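Local coordinates for DUF305 domain-containing protein (Deinococcus radiodurans R1, PDB 3BT5), which is of unknown function but belongs to the DUF305 family, whose all-helical fold is grouped with the ferritin-like proteins, at residues 63-66 and 67-70; 109-112 and 113-116; 134-137 and 138-142. All coordinates share one frame; numbering follows the deposited sequence.

Each of the three contacts is local, joining successive turns of a single helix, so none closes a long loop and they follow one another in series without nesting or crossing. Interaction 1 ends helix 41-68 and carries the chain into the loop beyond it. Interaction 2 lies within helix 100-122, on the other side of the chain's centre, about 28 Å from interaction 1 between centres. Interaction 3 sits near the start of helix 132-158, the next helix in the chain. Interactions 1 and 3 touch, Trp68 CH2 packing on Val134 CG2 at 3.6 Å, whereas interaction 2 approaches interaction 3 only to about 7 Å between nearest atoms.

Interaction 1: residues 63-66 and 67-70; sequences AMLG and RWGQ
Trp68 packs back on Met64 where helix 41-68 ends in a Schellman motif. Its CG is anti to its own carbonyl carbon (chi1 -64°), which turns the indole back along the preceding turn. CB lies near Met64 O, and CG comes within 3.1 Å of Met64 O, which sits over one face of the ring, offset toward the rim. Farther out, CE3 meets Leu65 CD2 obliquely, while CZ2 packs on Met64 CG at 3.5 Å. At the far end, in the Met64 conformer described, one of two, CH2 is 3.7 Å from Met64 SD, an oblique Met-aromatic contact in which the two side chains run side by side. NE1 bonds to Glu133 of helix 132-158, whose carboxylate also forms a salt bridge with Arg67, so one acid holds both the indole and the guanidinium. A leucine here would probably leave Glu133 without its indole partner and uncover Met64 O. The Arg67 chain bends at chi3 (-64°), bringing one guanidinium face over Ala63 O and Met64 CA. Gly69 then leaves the helix with positive phi (64°), a conformation that favours glycine. Its N donates to Gly66 O from above the carbonyl plane, and the reversal is closed by the nearly straight bond from Gln70 N to Leu65 O, 3.0 Å long.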
loop_
_atom_site.group_PDB
_atom_site.type_symbol
_atom_site.label_atom_id
_atom_site.label_comp_id
_atom_site.label_asym_id
_atom_site.label_seq_id
_atom_site.Cartn_x
_atom_site.Cartn_y
_atom_site.Cartn_z
ATOM N N ALA A 63 -10.836 -4.150 -11.361
ATOM C CA ALA A 63 -12.024 -3.972 -12.206
ATOM C C ALA A 63 -11.764 -2.910 -13.273
ATOM O O ALA A 63 -12.150 -3.062 -14.421
ATOM C CB ALA A 63 -13.214 -3.584 -11.360
ATOM N N MET A 64 -11.081 -1.839 -12.884
ATOM C CA MET A 64 -10.748 -0.776 -13.822
ATOM C C MET A 64 -9.888 -1.296 -14.967
ATOM O O MET A 64 -10.145 -1.007 -16.130
ATOM C CB MET A 64 -9.976 0.301 -13.087
ATOM C CG MET A 64 -10.633 1.617 -13.192
ATOM S SD MET A 64 -9.856 2.879 -12.188
ATOM C CE MET A 64 -11.224 3.320 -11.120
ATOM N N LEU A 65 -8.825 -2.024 -14.625
ATOM C CA LEU A 65 -7.940 -2.551 -15.640
ATOM C C LEU A 65 -8.737 -3.516 -16.531
ATOM O O LEU A 65 -8.603 -3.479 -17.740
ATOM C CB LEU A 65 -6.734 -3.230 -15.032
ATOM C CG LEU A 65 -5.774 -2.285 -14.290
ATOM C CD1 LEU A 65 -4.619 -3.138 -13.780
ATOM C CD2 LEU A 65 -5.255 -1.200 -15.224
ATOM N N GLY A 66 -9.559 -4.361 -15.926
ATOM C CA GLY A 66 -10.399 -5.263 -16.727
ATOM C C GLY A 66 -11.311 -4.526 -17.700
ATOM O O GLY A 66 -11.421 -4.903 -18.891
ATOM N N ARG A 67 -11.999 -3.501 -17.204
ATOM C CA ARG A 67 -12.892 -2.708 -18.071
ATOM C C ARG A 67 -12.145 -2.025 -19.200
ATOM O O ARG A 67 -12.668 -1.890 -20.318
ATOM C CB ARG A 67 -13.663 -1.643 -17.281
ATOM C CG ARG A 67 -14.676 -2.197 -16.303
ATOM C CD ARG A 67 -15.633 -1.101 -15.811
ATOM N NE ARG A 67 -14.954 -0.051 -15.041
ATOM C CZ ARG A 67 -14.740 -0.105 -13.727
ATOM N NH1 ARG A 67 -15.123 -1.171 -13.032
ATOM N NH2 ARG A 67 -14.136 0.902 -13.106
ATOM N N TRP A 68 -10.931 -1.565 -18.905
ATOM C CA TRP A 68 -10.148 -0.831 -19.898
ATOM C C TRP A 68 -9.478 -1.782 -20.870
ATOM O O TRP A 68 -8.893 -1.349 -21.873
ATOM C CB TRP A 68 -9.055 -0.009 -19.202
ATOM C CG TRP A 68 -9.589 1.046 -18.325
ATOM C CD1 TRP A 68 -10.873 1.520 -18.273
ATOM C CD2 TRP A 68 -8.840 1.794 -17.353
ATOM N NE1 TRP A 68 -10.973 2.514 -17.329
ATOM C CE2 TRP A 68 -9.738 2.703 -16.748
ATOM C CE3 TRP A 68 -7.503 1.773 -16.930
ATOM C CZ2 TRP A 68 -9.346 3.588 -15.757
ATOM C CZ3 TRP A 68 -7.109 2.656 -15.918
ATOM C CH2 TRP A 68 -8.024 3.551 -15.344
ATOM N N GLY A 69 -9.547 -3.078 -20.558
ATOM C CA GLY A 69 -8.885 -4.097 -21.355
ATOM C C GLY A 69 -7.391 -3.923 -21.313
ATOM O O GLY A 69 -6.711 -4.080 -22.340
ATOM N N GLN A 70 -6.873 -3.570 -20.131
ATOM C CA GLN A 70 -5.443 -3.363 -19.949
ATOM C C GLN A 70 -4.884 -4.443 -19.042
ATOM O O GLN A 70 -5.535 -4.844 -18.087
ATOM C CB GLN A 70 -5.193 -1.998 -19.311
ATOM C CG GLN A 70 -5.578 -0.841 -20.208
ATOM C CD GLN A 70 -4.578 -0.604 -21.328
ATOM O OE1 GLN A 70 -3.542 -1.261 -21.408
ATOM N NE2 GLN A 70 -4.878 0.358 -22.181
#

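Interaction 2: residues 109-112 and 113-116; sequences RLMI and RHHQ
Met111 lies against His115 one turn along helix 100-122, a helix of this ferritin-clan fold, in an i to i+4 contact. Met111 CG makes an off-centre CH-pi contact with the His115 ring, and SD approaches His115 CE1 at 3.6 Å. The thioether is also oblique to the His114 ring, its centroid 4.4 Å from Met111 SD. With CG anti to the backbone N (chi1 -170°) and bends at chi2 and chi3, the Met111 chain curls round to reach both imidazoles. The two rings are joined edge to edge in plane by a hydrogen bond between His114 ND1 and His115 ND1, 3.0 Å apart; one nitrogen must carry the proton and the other accept it. In the next shell, His114 NE2 bonds to His23 O of helix 11-37 and His115 NE2 to Glu148 of helix 132-158, so the buried histidine pair links three helices. Next to helix 89-97, Arg113, in one of its two conformers, forms a salt bridge with Glu91, and Leu110 CD2 lies 3.5 Å from Arg113 NH2. A water donates to Leu110 O at 2.9 Å, a carbonyl that also accepts from His114 N, and in that conformer the water takes a weak bond from Arg113 NH2.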
loop_
_atom_site.group_PDB
_atom_site.type_symbol
_atom_site.label_atom_id
_atom_site.label_comp_id
_atom_site.label_asym_id
_atom_site.label_seq_id
_atom_site.Cartn_x
_atom_site.Cartn_y
_atom_site.Cartn_z
ATOM N N ARG A 109 7.050 1.236 10.647
ATOM C CA ARG A 109 7.883 2.155 9.882
ATOM C C ARG A 109 7.768 1.886 8.380
ATOM O O ARG A 109 7.664 2.829 7.587
ATOM C CB ARG A 109 9.334 2.077 10.337
ATOM C CG ARG A 109 9.544 2.569 11.749
ATOM C CD ARG A 109 11.011 2.659 12.004
ATOM N NE ARG A 109 11.580 1.335 12.207
ATOM C CZ ARG A 109 11.909 0.847 13.404
ATOM N NH1 ARG A 109 12.424 -0.365 13.511
ATOM N NH2 ARG A 109 11.724 1.582 14.493
ATOM N N LEU A 110 7.810 0.622 7.985
ATOM C CA LEU A 110 7.740 0.295 6.575
ATOM C C LEU A 110 6.382 0.629 6.014
ATOM O O LEU A 110 6.288 1.136 4.900
ATOM C CB LEU A 110 8.041 -1.199 6.340
ATOM C CG LEU A 110 9.486 -1.630 6.655
ATOM C CD1 LEU A 110 9.576 -3.140 6.572
ATOM C CD2 LEU A 110 10.481 -0.960 5.672
ATOM N N MET A 111 5.317 0.340 6.758
ATOM C CA MET A 111 3.992 0.624 6.215
ATOM C C MET A 111 3.733 2.126 6.150
ATOM O O MET A 111 3.085 2.593 5.219
ATOM C CB MET A 111 2.904 -0.080 7.028
ATOM C CG MET A 111 1.526 -0.026 6.358
ATOM S SD MET A 111 1.347 -1.152 4.927
ATOM C CE MET A 111 1.216 -2.715 5.797
ATOM N N ILE A 112 4.241 2.889 7.116
ATOM C CA ILE A 112 4.131 4.339 7.005
ATOM C C ILE A 112 4.828 4.866 5.752
ATOM O O ILE A 112 4.251 5.659 5.013
ATOM C CB ILE A 112 4.670 5.062 8.275
ATOM C CG1 ILE A 112 3.732 4.820 9.466
ATOM C CG2 ILE A 112 4.893 6.567 7.999
ATOM C CD1 ILE A 112 4.415 5.122 10.824
ATOM N N ARG A 113 6.057 4.422 5.498
ATOM C CA ARG A 113 6.780 4.926 4.338
ATOM C C ARG A 113 6.071 4.503 3.052
ATOM O O ARG A 113 5.969 5.279 2.085
ATOM C CB ARG A 113 8.238 4.436 4.375
ATOM C CG ARG A 113 9.155 5.103 3.337
ATOM C CD ARG A 113 10.538 4.457 3.332
ATOM N NE ARG A 113 10.455 3.054 2.950
ATOM C CZ ARG A 113 11.370 2.120 3.199
ATOM N NH1 ARG A 113 12.470 2.374 3.900
ATOM N NH2 ARG A 113 11.168 0.919 2.769
ATOM N N HIS A 114 5.579 3.276 3.051
ATOM C CA HIS A 114 4.803 2.741 1.953
ATOM C C HIS A 114 3.592 3.634 1.655
ATOM O O HIS A 114 3.356 4.045 0.501
ATOM C CB HIS A 114 4.403 1.322 2.338
ATOM C CG HIS A 114 3.373 0.692 1.477
ATOM N ND1 HIS A 114 2.033 0.975 1.599
ATOM C CD2 HIS A 114 3.484 -0.235 0.487
ATOM C CE1 HIS A 114 1.356 0.255 0.722
ATOM N NE2 HIS A 114 2.214 -0.491 0.038
ATOM N N HIS A 115 2.837 3.980 2.693
ATOM C CA HIS A 115 1.658 4.805 2.500
ATOM C C HIS A 115 2.022 6.236 2.078
ATOM O O HIS A 115 1.310 6.847 1.289
ATOM C CB HIS A 115 0.866 4.858 3.816
ATOM C CG HIS A 115 -0.024 3.670 4.051
ATOM N ND1 HIS A 115 0.232 2.414 3.518
ATOM C CD2 HIS A 115 -1.187 3.560 4.740
ATOM C CE1 HIS A 115 -0.751 1.591 3.862
ATOM N NE2 HIS A 115 -1.619 2.260 4.622
ATOM N N GLN A 116 3.116 6.774 2.599
ATOM C CA GLN A 116 3.582 8.086 2.151
ATOM C C GLN A 116 3.891 8.051 0.664
ATOM O O GLN A 116 3.601 9.007 -0.043
ATOM C CB GLN A 116 4.796 8.556 2.971
ATOM C CG GLN A 116 4.421 8.831 4.422
ATOM C CD GLN A 116 5.616 9.028 5.324
ATOM O OE1 GLN A 116 6.675 8.457 5.089
ATOM N NE2 GLN A 116 5.434 9.799 6.400
HETATM O O HOH W 1 8.448 0.706 3.047
#

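Interaction 3: residues 134-137 and 138-142; sequences VERL and ARQIV
Glu135 OE2 accepts two bonds from Arg139, an i to i+4 salt bridge on helix 132-158 of this ferritin-clan fold, in the conformer described, one of two modelled for Arg139. Glu135 OE2 receives Arg139 NH2 at 2.9 Å on its anti lone pair. The longer bond, from Arg139 NE to Glu135 OE2, is 3.2 Å and meets the oxygen from above the carboxylate plane. Both bonds lie close to the guanidinium plane, so Arg139 offers its NE edge side-on to a single oxygen, and the carboxylate plane is turned 51° from it. Glu135 is extended, its CG anti to the backbone N (chi1 -173°), and runs alongside Arg139, which is itself extended from CG to NE. Alongside, the Arg136 and Gln140 chains point the same way, with Arg136, in one of its two modelled positions, lying against the Gln140 amide; the amide oxygen of Gln140 receives a weak bond from Gln60 of helix 41-68. The buried side is apolar. There Leu137 and Ile141 pack on helix 41-68, Leu137 touching Gln60 and Met61 and Ile141 touching Gln57, while Ala138 lies against Thr122 of helix 100-122. Glu135 and Arg139 thus lie on a different side of helix 132-158 from Leu137 and Ile141. Between the two large apolar side chains, Leu137 CG meets Ile141 CD1 at 3.8 Å.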
loop_
_atom_site.group_PDB
_atom_site.type_symbol
_atom_site.label_atom_id
_atom_site.label_comp_id
_atom_site.label_asym_id
_atom_site.label_seq_id
_atom_site.Cartn_x
_atom_site.Cartn_y
_atom_site.Cartn_z
ATOM N N VAL A 134 -11.182 7.635 -12.006
ATOM C CA VAL A 134 -9.796 7.658 -11.547
ATOM C C VAL A 134 -9.657 8.724 -10.478
ATOM O O VAL A 134 -9.029 8.497 -9.453
ATOM C CB VAL A 134 -8.785 7.861 -12.714
ATOM C CG1 VAL A 134 -7.355 8.016 -12.192
ATOM C CG2 VAL A 134 -8.868 6.668 -13.685
ATOM N N GLU A 135 -10.298 9.876 -10.678
ATOM C CA GLU A 135 -10.259 10.919 -9.658
ATOM C C GLU A 135 -10.861 10.413 -8.348
ATOM O O GLU A 135 -10.323 10.663 -7.264
ATOM C CB GLU A 135 -10.996 12.195 -10.128
ATOM C CG GLU A 135 -10.811 13.343 -9.133
ATOM C CD GLU A 135 -11.615 14.584 -9.457
ATOM O OE1 GLU A 135 -12.502 14.520 -10.340
ATOM O OE2 GLU A 135 -11.356 15.625 -8.807
ATOM N N ARG A 136 -11.972 9.693 -8.457
ATOM C CA ARG A 136 -12.666 9.176 -7.277
ATOM C C ARG A 136 -11.750 8.209 -6.529
ATOM O O ARG A 136 -11.554 8.322 -5.306
ATOM C CB ARG A 136 -13.971 8.489 -7.698
ATOM C CG ARG A 136 -14.876 8.057 -6.552
ATOM C CD ARG A 136 -16.239 7.567 -7.058
ATOM N NE ARG A 136 -16.127 6.414 -7.954
ATOM C CZ ARG A 136 -16.438 6.427 -9.251
ATOM N NH1 ARG A 136 -16.301 5.323 -9.978
ATOM N NH2 ARG A 136 -16.889 7.537 -9.825
ATOM N N LEU A 137 -11.187 7.260 -7.268
ATOM C CA LEU A 137 -10.250 6.277 -6.693
ATOM C C LEU A 137 -9.069 6.977 -6.027
ATOM O O LEU A 137 -8.663 6.649 -4.897
ATOM C CB LEU A 137 -9.725 5.371 -7.794
ATOM C CG LEU A 137 -8.565 4.454 -7.387
ATOM C CD1 LEU A 137 -9.074 3.391 -6.419
ATOM C CD2 LEU A 137 -7.895 3.809 -8.619
ATOM N N ALA A 138 -8.523 7.969 -6.722
ATOM C CA ALA A 138 -7.387 8.710 -6.180
ATOM C C ALA A 138 -7.739 9.376 -4.849
ATOM O O ALA A 138 -6.967 9.323 -3.873
ATOM C CB ALA A 138 -6.906 9.747 -7.180
ATOM N N ARG A 139 -8.884 10.043 -4.805
ATOM C CA ARG A 139 -9.305 10.661 -3.556
ATOM C C ARG A 139 -9.442 9.621 -2.438
ATOM O O ARG A 139 -8.980 9.845 -1.302
ATOM C CB ARG A 139 -10.599 11.449 -3.782
ATOM C CG ARG A 139 -10.396 12.582 -4.785
ATOM C CD ARG A 139 -11.562 13.558 -4.875
ATOM N NE ARG A 139 -11.236 14.656 -5.787
ATOM C CZ ARG A 139 -10.505 15.719 -5.455
ATOM N NH1 ARG A 139 -10.025 15.844 -4.224
ATOM N NH2 ARG A 139 -10.253 16.665 -6.353
ATOM N N GLN A 140 -10.057 8.481 -2.743
ATOM C CA GLN A 140 -10.209 7.409 -1.733
ATOM C C GLN A 140 -8.868 6.898 -1.218
ATOM O O GLN A 140 -8.690 6.666 -0.017
ATOM C CB GLN A 140 -11.051 6.245 -2.261
ATOM C CG GLN A 140 -12.517 6.604 -2.503
ATOM C CD GLN A 140 -13.237 5.585 -3.381
ATOM O OE1 GLN A 140 -12.707 4.510 -3.673
ATOM N NE2 GLN A 140 -14.447 5.929 -3.814
ATOM N N ILE A 141 -7.929 6.693 -2.129
ATOM C CA ILE A 141 -6.596 6.247 -1.745
ATOM C C ILE A 141 -5.950 7.241 -0.785
ATOM O O ILE A 141 -5.441 6.843 0.276
ATOM C CB ILE A 141 -5.697 6.024 -2.981
ATOM C CG1 ILE A 141 -6.173 4.801 -3.771
ATOM C CG2 ILE A 141 -4.217 5.909 -2.568
ATOM C CD1 ILE A 141 -5.530 4.665 -5.149
ATOM N N VAL A 142 -5.975 8.531 -1.133
ATOM C CA VAL A 142 -5.295 9.534 -0.320
ATOM C C VAL A 142 -5.922 9.574 1.079
ATOM O O VAL A 142 -5.226 9.563 2.088
ATOM C CB VAL A 142 -5.285 10.949 -0.992
ATOM C CG1 VAL A 142 -4.794 12.042 -0.015
ATOM C CG2 VAL A 142 -4.428 10.947 -2.245
#